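Local coordinates for protein citrate lyase, subunit 1 (Methanosaeta concilii, PDB 6HXI) that probably takes part in the ATP-dependent conversion of citrate and coenzyme A into oxaloacetate and acetyl-CoA, as the ATP-grasp and citrate-binding subunit of ATP citrate lyase, at residues 4-9 with 217-222; 10-15 with 213-218; 60-65 with 102-107; 94-99 with 238-243; 191-196 with 228-233. All blocks are in the same frame, centred on the assembly; numbering follows the deposited sequence.

Interaction 1 of 5, residues 4-9 with 217-222; sequences RGIREY and AKLDDA
Arg4 and Leu219 form a hydrogen-bonded antiparallel pair where strand 3-6, an outermost strand of a six-stranded sheet within this chain, lies along strand 209-220. The evidence is in both directions: Arg4 N reaches Leu219 O at 2.9 Å, almost straight and in the carbonyl plane, and Leu219 N returns to Arg4 O at 2.8 Å. One residue on, Gly5 faces Lys218 as a non-hydrogen-bonded pair with CA atoms 4.2 Å apart. Ile6 N adds a further bond, 3.0 Å to Ala217 O. The short segment axes run at 135°, antiparallel but well twisted. Such an all-antiparallel sheet, with helices packed on it, belongs to the ATP-grasp architecture assigned to this part of the sequence.

Ile6, Ala217 and Leu219 form an apolar patch on the face they share with Arg4. Ile6 holds CG1 between its backbone N and carbonyl carbon (chi1 57°), which brings that atom over the Ala217 methyl, CG1 to CB 3.8 Å. Its other branch meets Leu219, CG2 to CD1 3.7 Å, the two side chains crossing at about a right angle. Ala11 and Leu14 of helix 8-18 pack on Ile6, while Phe195 of the adjoining strand 195-206 touches Ala217 and Leu219. Lys218 emerges on the other face and packs on Asn281 of the succinyl-CoA ligase (ADP-forming) subunit alpha chain.

Beyond the strand end, Arg4 CG lies 3.9 Å from Asp221 CB. Arg4 NE and Asp221 OD2, 4.3 Å apart, are too far for a salt bridge and probably attract only weakly; Asp221 OD1 instead accepts a hydrogen bond from Ala2 N.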
# COMPACT_ATOMS: atom_id res chain seq x y z
N ARG C 4 4.42 62.48 -4.01
CA ARG C 4 4.89 62.67 -5.39
C ARG C 4 3.98 63.60 -6.17
O ARG C 4 2.77 63.37 -6.22
CB ARG C 4 5.06 61.32 -6.12
CG ARG C 4 6.03 60.33 -5.45
CD ARG C 4 7.33 60.28 -6.20
NE ARG C 4 7.44 59.11 -7.06
CZ ARG C 4 7.94 59.13 -8.29
NH1 ARG C 4 8.35 60.28 -8.83
NH2 ARG C 4 8.03 58.01 -9.00
N GLY C 5 4.57 64.63 -6.76
CA GLY C 5 3.87 65.64 -7.54
C GLY C 5 3.37 65.09 -8.86
O GLY C 5 3.97 64.18 -9.43
N ILE C 6 2.22 65.59 -9.33
CA ILE C 6 1.62 65.12 -10.59
C ILE C 6 1.36 66.29 -11.52
O ILE C 6 1.17 67.42 -11.05
CB ILE C 6 0.37 64.19 -10.40
CG1 ILE C 6 -0.75 64.86 -9.56
CG2 ILE C 6 0.78 62.85 -9.78
CD1 ILE C 6 -2.11 64.22 -9.75
N ARG C 7 1.34 66.04 -12.83
CA ARG C 7 1.06 67.05 -13.83
C ARG C 7 -0.34 67.58 -13.64
O ARG C 7 -1.25 66.83 -13.24
CB ARG C 7 1.20 66.51 -15.27
CG ARG C 7 2.61 66.11 -15.61
CD ARG C 7 2.87 66.05 -17.10
NE ARG C 7 3.97 65.12 -17.39
CZ ARG C 7 5.26 65.41 -17.24
NH1 ARG C 7 6.19 64.50 -17.50
NH2 ARG C 7 5.64 66.61 -16.81
N GLU C 8 -0.51 68.88 -13.91
CA GLU C 8 -1.77 69.62 -13.89
C GLU C 8 -2.77 68.84 -14.77
O GLU C 8 -3.93 68.69 -14.38
CB GLU C 8 -1.55 71.03 -14.44
CG GLU C 8 -2.65 72.03 -14.12
CD GLU C 8 -2.39 73.44 -14.62
OE1 GLU C 8 -1.21 73.88 -14.62
OE2 GLU C 8 -3.37 74.12 -15.00
N TYR C 9 -2.30 68.30 -15.92
CA TYR C 9 -3.05 67.48 -16.87
C TYR C 9 -3.71 66.29 -16.15
O TYR C 9 -4.92 66.10 -16.27
CB TYR C 9 -2.13 67.00 -18.01
CG TYR C 9 -2.75 65.97 -18.93
CD1 TYR C 9 -3.77 66.33 -19.82
CD2 TYR C 9 -2.34 64.64 -18.91
CE1 TYR C 9 -4.35 65.40 -20.67
CE2 TYR C 9 -2.94 63.69 -19.73
CZ TYR C 9 -3.94 64.07 -20.62
OH TYR C 9 -4.54 63.16 -21.46
N ALA C 217 -0.87 69.38 -7.52
CA ALA C 217 -1.26 68.22 -6.73
C ALA C 217 -0.14 67.29 -6.45
O ALA C 217 0.79 67.17 -7.26
CB ALA C 217 -2.42 67.48 -7.39
N LYS C 218 -0.21 66.63 -5.28
CA LYS C 218 0.73 65.60 -4.82
C LYS C 218 -0.07 64.39 -4.38
O LYS C 218 -1.08 64.53 -3.68
CB LYS C 218 1.57 66.11 -3.64
CG LYS C 218 2.75 66.99 -4.01
CD LYS C 218 3.45 67.46 -2.75
CE LYS C 218 4.78 68.10 -3.03
NZ LYS C 218 5.52 68.30 -1.76
N LEU C 219 0.36 63.20 -4.79
CA LEU C 219 -0.29 61.95 -4.39
C LEU C 219 0.62 61.24 -3.40
O LEU C 219 1.84 61.32 -3.55
CB LEU C 219 -0.57 61.04 -5.59
CG LEU C 219 -1.54 61.53 -6.65
CD1 LEU C 219 -1.49 60.64 -7.88
CD2 LEU C 219 -2.96 61.59 -6.12
N ASP C 220 0.04 60.59 -2.37
CA ASP C 220 0.82 59.78 -1.44
C ASP C 220 1.06 58.48 -2.22
O ASP C 220 0.10 57.72 -2.42
CB ASP C 220 0.03 59.51 -0.16
CG ASP C 220 0.63 58.43 0.74
OD1 ASP C 220 1.86 58.19 0.65
OD2 ASP C 220 -0.12 57.85 1.53
N ASP C 221 2.31 58.25 -2.69
CA ASP C 221 2.64 57.10 -3.56
C ASP C 221 2.33 55.72 -2.90
O ASP C 221 2.09 54.75 -3.63
CB ASP C 221 4.08 57.20 -4.13
CG ASP C 221 5.25 56.73 -3.28
OD1 ASP C 221 5.06 56.55 -2.06
OD2 ASP C 221 6.35 56.55 -3.84
N ALA C 222 2.26 55.67 -1.55
CA ALA C 222 1.92 54.48 -0.74
C ALA C 222 0.47 54.00 -0.97
O ALA C 222 0.14 52.87 -0.64
CB ALA C 222 2.12 54.78 0.74

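Interaction 2 of 5, residues 10-15 with 213-218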
# COMPACT_ATOMS: atom_id res chain seq x y z
N ASP C 10 -2.92 65.56 -15.35
CA ASP C 10 -3.33 64.39 -14.58
C ASP C 10 -4.29 64.74 -13.43
O ASP C 10 -5.30 64.05 -13.24
CB ASP C 10 -2.08 63.64 -14.07
CG ASP C 10 -1.17 63.11 -15.17
OD1 ASP C 10 -1.70 62.60 -16.19
OD2 ASP C 10 0.07 63.13 -14.97
N ALA C 11 -3.99 65.83 -12.68
CA ALA C 11 -4.80 66.30 -11.55
C ALA C 11 -6.21 66.76 -12.01
O ALA C 11 -7.21 66.37 -11.40
CB ALA C 11 -4.07 67.42 -10.83
N LYS C 12 -6.26 67.54 -13.10
CA LYS C 12 -7.50 68.04 -13.71
C LYS C 12 -8.31 66.90 -14.33
O LYS C 12 -9.54 66.94 -14.25
CB LYS C 12 -7.20 69.12 -14.76
CG LYS C 12 -6.85 70.46 -14.14
CD LYS C 12 -6.45 71.48 -15.17
CE LYS C 12 -6.51 72.85 -14.55
NZ LYS C 12 -6.10 73.91 -15.51
N ASN C 13 -7.63 65.89 -14.91
CA ASN C 13 -8.26 64.71 -15.50
C ASN C 13 -8.92 63.89 -14.40
O ASN C 13 -10.06 63.44 -14.60
CB ASN C 13 -7.27 63.86 -16.28
CG ASN C 13 -7.77 63.46 -17.65
OD1 ASN C 13 -8.88 62.93 -17.82
ND2 ASN C 13 -6.96 63.72 -18.66
N LEU C 14 -8.23 63.74 -13.23
CA LEU C 14 -8.75 63.05 -12.04
C LEU C 14 -9.99 63.81 -11.54
O LEU C 14 -11.03 63.21 -11.30
CB LEU C 14 -7.70 62.94 -10.90
CG LEU C 14 -6.60 61.87 -11.05
CD1 LEU C 14 -5.49 62.05 -10.01
CD2 LEU C 14 -7.18 60.49 -10.93
N LEU C 15 -9.88 65.15 -11.44
CA LEU C 15 -10.98 66.01 -11.01
C LEU C 15 -12.18 65.90 -11.97
O LEU C 15 -13.31 65.80 -11.51
CB LEU C 15 -10.54 67.48 -10.86
CG LEU C 15 -11.52 68.31 -10.04
CD1 LEU C 15 -11.32 68.08 -8.58
CD2 LEU C 15 -11.39 69.78 -10.35
N LEU C 213 -8.92 76.61 -12.77
CA LEU C 213 -8.06 77.28 -13.76
C LEU C 213 -6.61 76.83 -13.70
O LEU C 213 -5.99 76.61 -14.74
CB LEU C 213 -8.17 78.81 -13.70
CG LEU C 213 -9.56 79.42 -14.01
CD1 LEU C 213 -9.54 80.94 -13.86
CD2 LEU C 213 -10.07 79.00 -15.39
N ASP C 214 -6.07 76.69 -12.49
CA ASP C 214 -4.70 76.21 -12.28
C ASP C 214 -4.73 75.19 -11.17
O ASP C 214 -5.50 75.35 -10.22
CB ASP C 214 -3.73 77.36 -11.99
CG ASP C 214 -3.42 78.21 -13.22
OD1 ASP C 214 -2.50 77.83 -13.99
OD2 ASP C 214 -4.07 79.25 -13.39
N MET C 215 -3.95 74.12 -11.32
CA MET C 215 -3.92 73.01 -10.38
C MET C 215 -2.50 72.50 -10.07
O MET C 215 -1.65 72.40 -10.96
CB MET C 215 -4.82 71.87 -10.89
CG MET C 215 -5.40 71.02 -9.79
SD MET C 215 -6.77 70.01 -10.39
CE MET C 215 -7.06 69.01 -8.97
N VAL C 216 -2.26 72.22 -8.79
CA VAL C 216 -1.01 71.69 -8.24
C VAL C 216 -1.45 70.56 -7.34
O VAL C 216 -2.36 70.75 -6.53
CB VAL C 216 -0.20 72.78 -7.47
CG1 VAL C 216 0.92 72.17 -6.62
CG2 VAL C 216 0.36 73.83 -8.43
N ALA C 217 -0.87 69.38 -7.52
CA ALA C 217 -1.26 68.22 -6.73
C ALA C 217 -0.14 67.29 -6.45
O ALA C 217 0.79 67.17 -7.26
CB ALA C 217 -2.42 67.48 -7.39
N LYS C 218 -0.21 66.63 -5.28
CA LYS C 218 0.73 65.60 -4.82
C LYS C 218 -0.07 64.39 -4.38
O LYS C 218 -1.08 64.53 -3.68
CB LYS C 218 1.57 66.11 -3.64
CG LYS C 218 2.75 66.99 -4.01
CD LYS C 218 3.45 67.46 -2.75
CE LYS C 218 4.78 68.10 -3.03
NZ LYS C 218 5.52 68.30 -1.76
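Lys12 and Met215 lie alongside each other but run in opposite directions, the lysine reaching from helix to strand while the thioether reaches back beneath the helix. They touch where the chains overlap, Lys12 CG to Met215 SD 3.8 Å. Met215 has CG on the far side from its backbone N (chi1 -151°) and is extended beyond it, which carries SD to 3.8 Å from Ala11 CB and CE to 3.6 Å from Ala11 O. Leu15 CB adds a looser touch on that methyl, and Ala11 CB meets Ala217 CB at 3.8 Å.

Small alanines thus let helix 8-18 settle on the antiparallel sheet of the ATP-grasp region; the short segments cross at 90°, their axes 8.4 Å apart. Lys12, also extended, ends with NZ 2.8 Å from Leu213 O, approaching from above the carbonyl plane, 67° out of it. The same ammonium makes salt bridges with Glu8 and Glu109, which together probably offset the cost of burying its charge. A methionine in place of Lys12 would probably leave Glu109 without this salt bridge, and Glu8 and Leu213 O with Lys59 alone of their two lysine partners. Farther along the helix, Leu15 packs on Leu186 and Phe189 of helix 173-192.

Interaction 3 of 5, residues 60-65 with 102-107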
# COMPACT_ATOMS: atom_id res chain seq x y z
N PRO C 60 3.50 75.37 -19.78
CA PRO C 60 4.32 74.20 -19.44
C PRO C 60 3.85 73.47 -18.18
O PRO C 60 3.54 74.11 -17.17
CB PRO C 60 5.74 74.77 -19.31
CG PRO C 60 5.54 76.19 -18.97
CD PRO C 60 4.24 76.63 -19.57
N ASP C 61 3.78 72.12 -18.25
CA ASP C 61 3.33 71.25 -17.17
C ASP C 61 4.50 70.40 -16.66
O ASP C 61 4.49 69.17 -16.79
CB ASP C 61 2.14 70.39 -17.64
CG ASP C 61 1.25 69.85 -16.53
OD1 ASP C 61 1.56 70.10 -15.33
OD2 ASP C 61 0.25 69.18 -16.84
N GLN C 62 5.51 71.05 -16.06
CA GLN C 62 6.70 70.37 -15.56
C GLN C 62 6.94 70.64 -14.06
O GLN C 62 8.09 70.59 -13.58
CB GLN C 62 7.92 70.70 -16.43
CG GLN C 62 8.02 69.83 -17.67
CD GLN C 62 9.09 70.29 -18.62
OE1 GLN C 62 8.92 71.28 -19.34
NE2 GLN C 62 10.20 69.58 -18.65
N LEU C 63 5.84 70.85 -13.32
CA LEU C 63 5.78 71.09 -11.86
C LEU C 63 6.43 72.43 -11.46
O LEU C 63 7.49 72.45 -10.82
CB LEU C 63 6.34 69.88 -11.05
CG LEU C 63 5.91 68.46 -11.49
CD1 LEU C 63 6.76 67.40 -10.87
CD2 LEU C 63 4.47 68.19 -11.14
N PHE C 64 5.77 73.54 -11.85
CA PHE C 64 6.21 74.92 -11.60
C PHE C 64 5.34 75.70 -10.58
O PHE C 64 4.73 75.09 -9.71
CB PHE C 64 6.31 75.69 -12.93
CG PHE C 64 7.38 75.25 -13.90
CD1 PHE C 64 8.68 75.02 -13.47
CD2 PHE C 64 7.10 75.16 -15.27
CE1 PHE C 64 9.67 74.64 -14.38
CE2 PHE C 64 8.10 74.78 -16.17
CZ PHE C 64 9.37 74.51 -15.72
N GLY C 65 5.34 77.03 -10.71
CA GLY C 65 4.58 77.96 -9.87
C GLY C 65 3.75 78.94 -10.68
O GLY C 65 4.20 80.04 -10.98
N ARG C 102 15.42 71.91 -19.95
CA ARG C 102 14.67 72.15 -21.19
C ARG C 102 13.17 71.98 -20.96
O ARG C 102 12.76 71.16 -20.14
CB ARG C 102 15.13 71.23 -22.34
CG ARG C 102 16.54 71.52 -22.87
CD ARG C 102 16.87 70.65 -24.08
NE ARG C 102 18.31 70.50 -24.27
CZ ARG C 102 19.02 69.44 -23.89
NH1 ARG C 102 18.42 68.41 -23.31
NH2 ARG C 102 20.33 69.39 -24.10
N LEU C 103 12.34 72.77 -21.68
CA LEU C 103 10.88 72.65 -21.60
C LEU C 103 10.45 71.46 -22.47
O LEU C 103 10.86 71.39 -23.62
CB LEU C 103 10.19 73.95 -22.07
CG LEU C 103 10.31 75.18 -21.16
CD1 LEU C 103 9.81 76.42 -21.87
CD2 LEU C 103 9.56 74.99 -19.84
N SER C 104 9.69 70.49 -21.92
CA SER C 104 9.31 69.30 -22.69
C SER C 104 7.82 68.91 -22.63
O SER C 104 7.34 68.21 -23.52
CB SER C 104 10.17 68.10 -22.30
OG SER C 104 11.54 68.33 -22.61
N TYR C 105 7.10 69.33 -21.56
CA TYR C 105 5.68 69.00 -21.39
C TYR C 105 4.81 70.24 -21.27
O TYR C 105 5.13 71.14 -20.49
CB TYR C 105 5.47 68.02 -20.23
CG TYR C 105 6.11 66.67 -20.49
CD1 TYR C 105 5.43 65.67 -21.17
CD2 TYR C 105 7.41 66.40 -20.06
CE1 TYR C 105 6.03 64.43 -21.43
CE2 TYR C 105 8.03 65.18 -20.32
CZ TYR C 105 7.33 64.19 -21.00
OH TYR C 105 7.92 62.97 -21.24
N PHE C 106 3.74 70.29 -22.08
CA PHE C 106 2.81 71.43 -22.15
C PHE C 106 1.36 71.00 -22.10
O PHE C 106 0.96 70.05 -22.79
CB PHE C 106 3.05 72.26 -23.43
CG PHE C 106 4.44 72.83 -23.57
CD1 PHE C 106 5.46 72.09 -24.17
CD2 PHE C 106 4.74 74.10 -23.10
CE1 PHE C 106 6.75 72.60 -24.27
CE2 PHE C 106 6.03 74.62 -23.20
CZ PHE C 106 7.03 73.87 -23.79
N LEU C 107 0.55 71.72 -21.32
CA LEU C 107 -0.87 71.43 -21.22
C LEU C 107 -1.69 72.37 -22.11
O LEU C 107 -1.48 73.59 -22.09
CB LEU C 107 -1.34 71.49 -19.74
CG LEU C 107 -2.86 71.44 -19.47
CD1 LEU C 107 -3.45 70.04 -19.71
CD2 LEU C 107 -3.17 71.92 -18.07
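Pro60, Leu103, Phe106 and Phe64 make the apolar centre. Pro60 CB is 3.9 Å from Leu103 CD2 and equally 3.9 Å from Phe106 CE2, while the same Leu103 methyl sits at the edge of the Phe64 ring, 4.0 Å from Phe64 CE2. Pro60 and Phe106 are also paired through their backbones, as a non-hydrogen-bonded antiparallel pair, and just after it Asp61 N bonds to Tyr105 O at 2.8 Å.

Toward the outside, the amide of Gln62 takes over where strand pairing stops. Its chain, extended beyond CG, crosses Tyr105 at about a right angle, with amide and ring planes 74° apart. Gln62 OE1 accepts from Ser104 N at 2.8 Å; that donor stands above the amide carbonyl plane, 46° out of it. Weak bonds, from Tyr105 N to Gln62 OE1 and from Gln62 NE2 to Arg102 O, complete a side-chain bridge that substitutes for main-chain pairing.

The Asp61 carboxylate turns elsewhere: its two oxygens accept from Glu8 N and Tyr9 N at the start of helix 8-18. Thus the contact extends the junction of strands 56-60 and 106-110 in the ATP-grasp region, with helix 79-89 covering Pro60 and Phe106, and strand 93-96 touching Phe64 and Leu103.

Interaction 4 of 5, residues 94-99 with 238-243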
# COMPACT_ATOMS: atom_id res chain seq x y z
N VAL C 94 15.67 76.87 -20.12
CA VAL C 94 15.18 77.84 -19.14
C VAL C 94 15.71 77.54 -17.74
O VAL C 94 15.89 76.38 -17.38
CB VAL C 94 13.62 77.99 -19.14
CG1 VAL C 94 13.14 78.83 -20.32
CG2 VAL C 94 12.92 76.64 -19.10
N THR C 95 15.94 78.60 -16.94
CA THR C 95 16.41 78.50 -15.56
C THR C 95 15.24 78.83 -14.64
O THR C 95 14.70 79.93 -14.68
CB THR C 95 17.65 79.40 -15.32
OG1 THR C 95 18.62 79.16 -16.33
CG2 THR C 95 18.28 79.19 -13.94
N ILE C 96 14.81 77.83 -13.85
CA ILE C 96 13.73 77.95 -12.87
C ILE C 96 14.20 77.33 -11.56
O ILE C 96 14.56 76.14 -11.52
CB ILE C 96 12.38 77.36 -13.39
CG1 ILE C 96 11.82 78.16 -14.58
CG2 ILE C 96 11.32 77.27 -12.28
CD1 ILE C 96 11.74 77.39 -15.78
N GLY C 97 14.23 78.15 -10.51
CA GLY C 97 14.66 77.78 -9.17
C GLY C 97 16.15 77.52 -9.05
O GLY C 97 16.59 76.83 -8.12
N GLY C 98 16.92 78.08 -9.98
CA GLY C 98 18.36 77.91 -10.05
C GLY C 98 18.76 76.72 -10.90
O GLY C 98 19.95 76.52 -11.17
N ILE C 99 17.76 75.93 -11.33
CA ILE C 99 17.91 74.72 -12.14
C ILE C 99 17.66 75.05 -13.61
O ILE C 99 16.59 75.56 -13.96
CB ILE C 99 17.01 73.57 -11.59
CG1 ILE C 99 17.58 73.00 -10.27
CG2 ILE C 99 16.83 72.43 -12.62
CD1 ILE C 99 16.98 73.56 -9.00
N GLU C 238 9.19 63.26 -13.60
CA GLU C 238 10.46 63.59 -12.94
C GLU C 238 10.45 65.10 -12.65
O GLU C 238 9.80 65.84 -13.40
CB GLU C 238 11.66 63.23 -13.85
CG GLU C 238 11.91 61.73 -14.01
CD GLU C 238 12.63 61.02 -12.88
OE1 GLU C 238 13.76 60.53 -13.10
OE2 GLU C 238 12.04 60.90 -11.78
N PRO C 239 11.14 65.61 -11.59
CA PRO C 239 11.16 67.07 -11.38
C PRO C 239 11.85 67.81 -12.53
O PRO C 239 12.61 67.19 -13.27
CB PRO C 239 11.92 67.23 -10.06
CG PRO C 239 12.72 66.01 -9.94
CD PRO C 239 11.96 64.91 -10.58
N PHE C 240 11.54 69.11 -12.70
CA PHE C 240 12.11 69.93 -13.78
C PHE C 240 13.64 69.89 -13.79
O PHE C 240 14.28 69.97 -12.73
CB PHE C 240 11.59 71.38 -13.71
CG PHE C 240 12.25 72.35 -14.67
CD1 PHE C 240 11.99 72.28 -16.03
CD2 PHE C 240 13.12 73.33 -14.21
CE1 PHE C 240 12.60 73.18 -16.92
CE2 PHE C 240 13.73 74.22 -15.10
CZ PHE C 240 13.47 74.14 -16.45
N GLY C 241 14.20 69.72 -14.98
CA GLY C 241 15.64 69.64 -15.18
C GLY C 241 16.15 68.22 -15.37
O GLY C 241 16.86 67.96 -16.35
N ARG C 242 15.80 67.29 -14.45
CA ARG C 242 16.28 65.91 -14.60
C ARG C 242 15.40 65.08 -15.53
O ARG C 242 14.18 65.29 -15.65
CB ARG C 242 16.56 65.22 -13.25
CG ARG C 242 15.37 64.59 -12.55
CD ARG C 242 15.65 64.35 -11.07
NE ARG C 242 16.77 63.44 -10.80
CZ ARG C 242 16.69 62.11 -10.83
NH1 ARG C 242 15.55 61.51 -11.16
NH2 ARG C 242 17.75 61.37 -10.56
N THR C 243 16.07 64.18 -16.25
CA THR C 243 15.54 63.26 -17.25
C THR C 243 15.31 61.87 -16.62
O THR C 243 16.09 61.48 -15.75
CB THR C 243 16.51 63.21 -18.47
OG1 THR C 243 16.14 62.15 -19.36
CG2 THR C 243 17.99 63.04 -18.07
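Phe240 inserts its ring against a beta hairpin with a two-residue loop, whose strands 93-96 and 99-102 are joined by a type I' turn from Ile96 to Ile99. Mutual backbone bonds between Ile96 and Ile99 close the turn, and Gly97 and Gly98 supply its positive phi angles. The ring comes from the loop between strand 209-220 and helix 246-256, so the contact joins that connection to the hairpin of the ATP-grasp region at the protein surface.

Apolar touches make up the first group. Phe240 CZ stands 3.7 Å from Val94 CG2 and equally 3.7 Å from Ile96 CD1, and both aliphatic side chains cross the aromatic one at about a right angle. The phenylalanine holds CG anti to its N (chi1 173°), which sends the ring out from its own loop to the hairpin. Outside the two segments, Phe64 meets the same ring edge-to-face.

A second group is polar on one side only. Two hairpin carbonyls, Val94 O at 3.4 Å from Phe240 CZ and Ile99 O at 3.4 Å from Phe240 CE2, lie at the ring edge, where the C-H groups are weakly positive; the pairing is probably mildly favourable electrostatically, though no hydrogen bond crosses the contact.

Within the loop, Arg242 NH1 makes a salt bridge with Glu238 OE1 at 2.8 Å.

Close backbone packing comes last. Gly241 adopts phi 101°, a conformation hard for other residues, and any side chain on it would run into Ile99 CG2, which lies 4.0 Å from Gly241 CA.

Interaction 5 of 5, residues 191-196 with 228-233; sequences SDTGFA and KKRWSE
Trp231 and Arg230 both grip Thr193, each through a different polar group of it. Trp231 NE1 donates to Thr193 O at 2.9 Å with an N-H...O angle of 156°, and the oxygen lies at the indole edge, 8° out of the ring plane. Arg230 NH1 donates to Thr193 OG1 at 2.7 Å; the hydroxyl sits within 3° of the guanidinium plane, although the bond is noticeably bent. Apolar contact supports this pair, Thr193 CG2 lying 3.7 Å from Arg230 CD, where the two side chains cross at about a right angle. The indole also runs past the next peptide, with CZ2 3.9 Å from Gly194 O.

In the second shell, Thr193 is the residue at which the chain leaves helix 173-192, and its hydroxyl is hydrogen-bonded to Phe189 O, within the last turn. Gly194 then takes a positive phi and bonds through its backbone to Asp220, directing the chain into the ATP-grasp sheet. Arg230, extended from CG to NE, reaches the helix end with NH2 bound to Tyr22 OH. Leu219, Glu223 and Glu224 touch the indole. A leucine in place of Trp231 would probably leave the Thr193 carbonyl without this N-H donor and open a gap beside Leu219.

Because OG1 must give its proton to the Phe189 carbonyl, it receives the arginine N-H on its oxygen, and the two bonds are likely to reinforce each other. A guanidinium at the C-terminal end of a helix is also probably favoured by the partial negative charge there.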
# COMPACT_ATOMS: atom_id res chain seq x y z
N SER C 191 -9.61 62.66 -0.05
CA SER C 191 -9.67 61.53 0.87
C SER C 191 -9.76 60.16 0.23
O SER C 191 -9.17 59.22 0.74
CB SER C 191 -10.84 61.72 1.84
OG SER C 191 -10.38 62.43 2.97
N ASP C 192 -10.54 60.03 -0.85
CA ASP C 192 -10.73 58.75 -1.52
C ASP C 192 -9.74 58.46 -2.64
O ASP C 192 -9.58 57.28 -2.99
CB ASP C 192 -12.17 58.62 -2.03
CG ASP C 192 -13.28 58.74 -0.98
OD1 ASP C 192 -12.99 58.51 0.22
OD2 ASP C 192 -14.43 59.02 -1.37
N THR C 193 -9.06 59.51 -3.18
CA THR C 193 -8.13 59.34 -4.30
C THR C 193 -6.63 59.38 -3.87
O THR C 193 -5.74 59.33 -4.73
CB THR C 193 -8.46 60.33 -5.43
OG1 THR C 193 -9.88 60.50 -5.45
CG2 THR C 193 -8.02 59.85 -6.81
N GLY C 194 -6.36 59.37 -2.57
CA GLY C 194 -5.01 59.28 -2.03
C GLY C 194 -4.07 60.45 -2.26
O GLY C 194 -2.87 60.26 -2.48
N PHE C 195 -4.62 61.66 -2.18
CA PHE C 195 -3.86 62.89 -2.33
C PHE C 195 -3.18 63.23 -1.03
O PHE C 195 -3.69 62.91 0.04
CB PHE C 195 -4.77 64.06 -2.74
CG PHE C 195 -5.16 64.09 -4.19
CD1 PHE C 195 -6.27 63.39 -4.65
CD2 PHE C 195 -4.41 64.82 -5.11
CE1 PHE C 195 -6.62 63.42 -6.00
CE2 PHE C 195 -4.75 64.83 -6.46
CZ PHE C 195 -5.86 64.14 -6.89
N ALA C 196 -2.03 63.88 -1.13
CA ALA C 196 -1.27 64.35 0.02
C ALA C 196 -1.35 65.90 0.03
O ALA C 196 -1.11 66.54 1.05
CB ALA C 196 0.17 63.88 -0.09
N LYS C 228 -5.68 51.59 -8.01
CA LYS C 228 -5.39 51.00 -9.32
C LYS C 228 -6.32 51.47 -10.43
O LYS C 228 -5.86 51.59 -11.57
CB LYS C 228 -5.34 49.47 -9.26
CG LYS C 228 -4.15 48.92 -8.46
CD LYS C 228 -4.14 47.39 -8.45
CE LYS C 228 -3.39 46.83 -7.27
NZ LYS C 228 -3.07 45.39 -7.44
N LYS C 229 -7.59 51.76 -10.11
CA LYS C 229 -8.55 52.23 -11.11
C LYS C 229 -8.53 53.76 -11.29
O LYS C 229 -8.59 54.23 -12.43
CB LYS C 229 -9.97 51.70 -10.85
CG LYS C 229 -10.51 51.90 -9.44
CD LYS C 229 -12.01 51.58 -9.37
CE LYS C 229 -12.63 52.09 -8.09
NZ LYS C 229 -14.11 52.18 -8.18
N ARG C 230 -8.42 54.53 -10.18
CA ARG C 230 -8.41 55.99 -10.28
C ARG C 230 -7.11 56.53 -10.88
O ARG C 230 -7.16 57.46 -11.68
CB ARG C 230 -8.77 56.66 -8.94
CG ARG C 230 -10.22 56.42 -8.53
CD ARG C 230 -10.64 57.24 -7.33
NE ARG C 230 -12.08 57.13 -7.06
CZ ARG C 230 -12.77 57.98 -6.30
NH1 ARG C 230 -12.17 59.02 -5.73
NH2 ARG C 230 -14.07 57.81 -6.12
N TRP C 231 -5.96 55.92 -10.56
CA TRP C 231 -4.64 56.35 -11.06
C TRP C 231 -4.25 55.68 -12.40
O TRP C 231 -3.12 55.90 -12.86
CB TRP C 231 -3.53 56.07 -10.02
CG TRP C 231 -3.62 56.79 -8.71
CD1 TRP C 231 -4.66 57.55 -8.24
CD2 TRP C 231 -2.63 56.78 -7.67
NE1 TRP C 231 -4.36 58.02 -6.98
CE2 TRP C 231 -3.12 57.57 -6.61
CE3 TRP C 231 -1.35 56.22 -7.56
CZ2 TRP C 231 -2.39 57.77 -5.43
CZ3 TRP C 231 -0.63 56.43 -6.39
CH2 TRP C 231 -1.16 57.19 -5.34
N SER C 232 -5.16 54.87 -12.99
CA SER C 232 -4.94 54.10 -14.23
C SER C 232 -4.26 54.85 -15.38
O SER C 232 -3.33 54.33 -16.00
CB SER C 232 -6.24 53.47 -14.71
OG SER C 232 -7.19 54.47 -15.04
N GLU C 233 -4.74 56.08 -15.65
CA GLU C 233 -4.28 56.96 -16.73
C GLU C 233 -3.08 57.86 -16.39
O GLU C 233 -2.73 58.71 -17.20
CB GLU C 233 -5.46 57.81 -17.25
CG GLU C 233 -6.29 57.13 -18.33
CD GLU C 233 -7.62 56.56 -17.87
OE1 GLU C 233 -8.53 57.36 -17.56
OE2 GLU C 233 -7.78 55.31 -17.89

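Interactions 1, 2 and 5 work on neighbouring strands of one sheet. Interactions 1 and 2 share Ala217 and Lys218, their centres 9 Å apart, and interaction 5 joins in through Lys218 O to Ala196 N, 2.8 Å. Interaction 3 is tied to interaction 1 by Asp61 OD1 and Glu8 N, 2.8 Å apart, and to interaction 4 by Phe64 CZ against Phe240 CD1 at 3.5 Å. Interactions 4 and 5 lie farthest apart, about 26 Å between centres. None of the five supplies a residue of the sodium site (Asp255, Thr258, Ala260) or the coenzyme A pocket (Gly259, Gly307, Phe345), although the Asp221 side chain lies about 9 Å from the bound sodium ion.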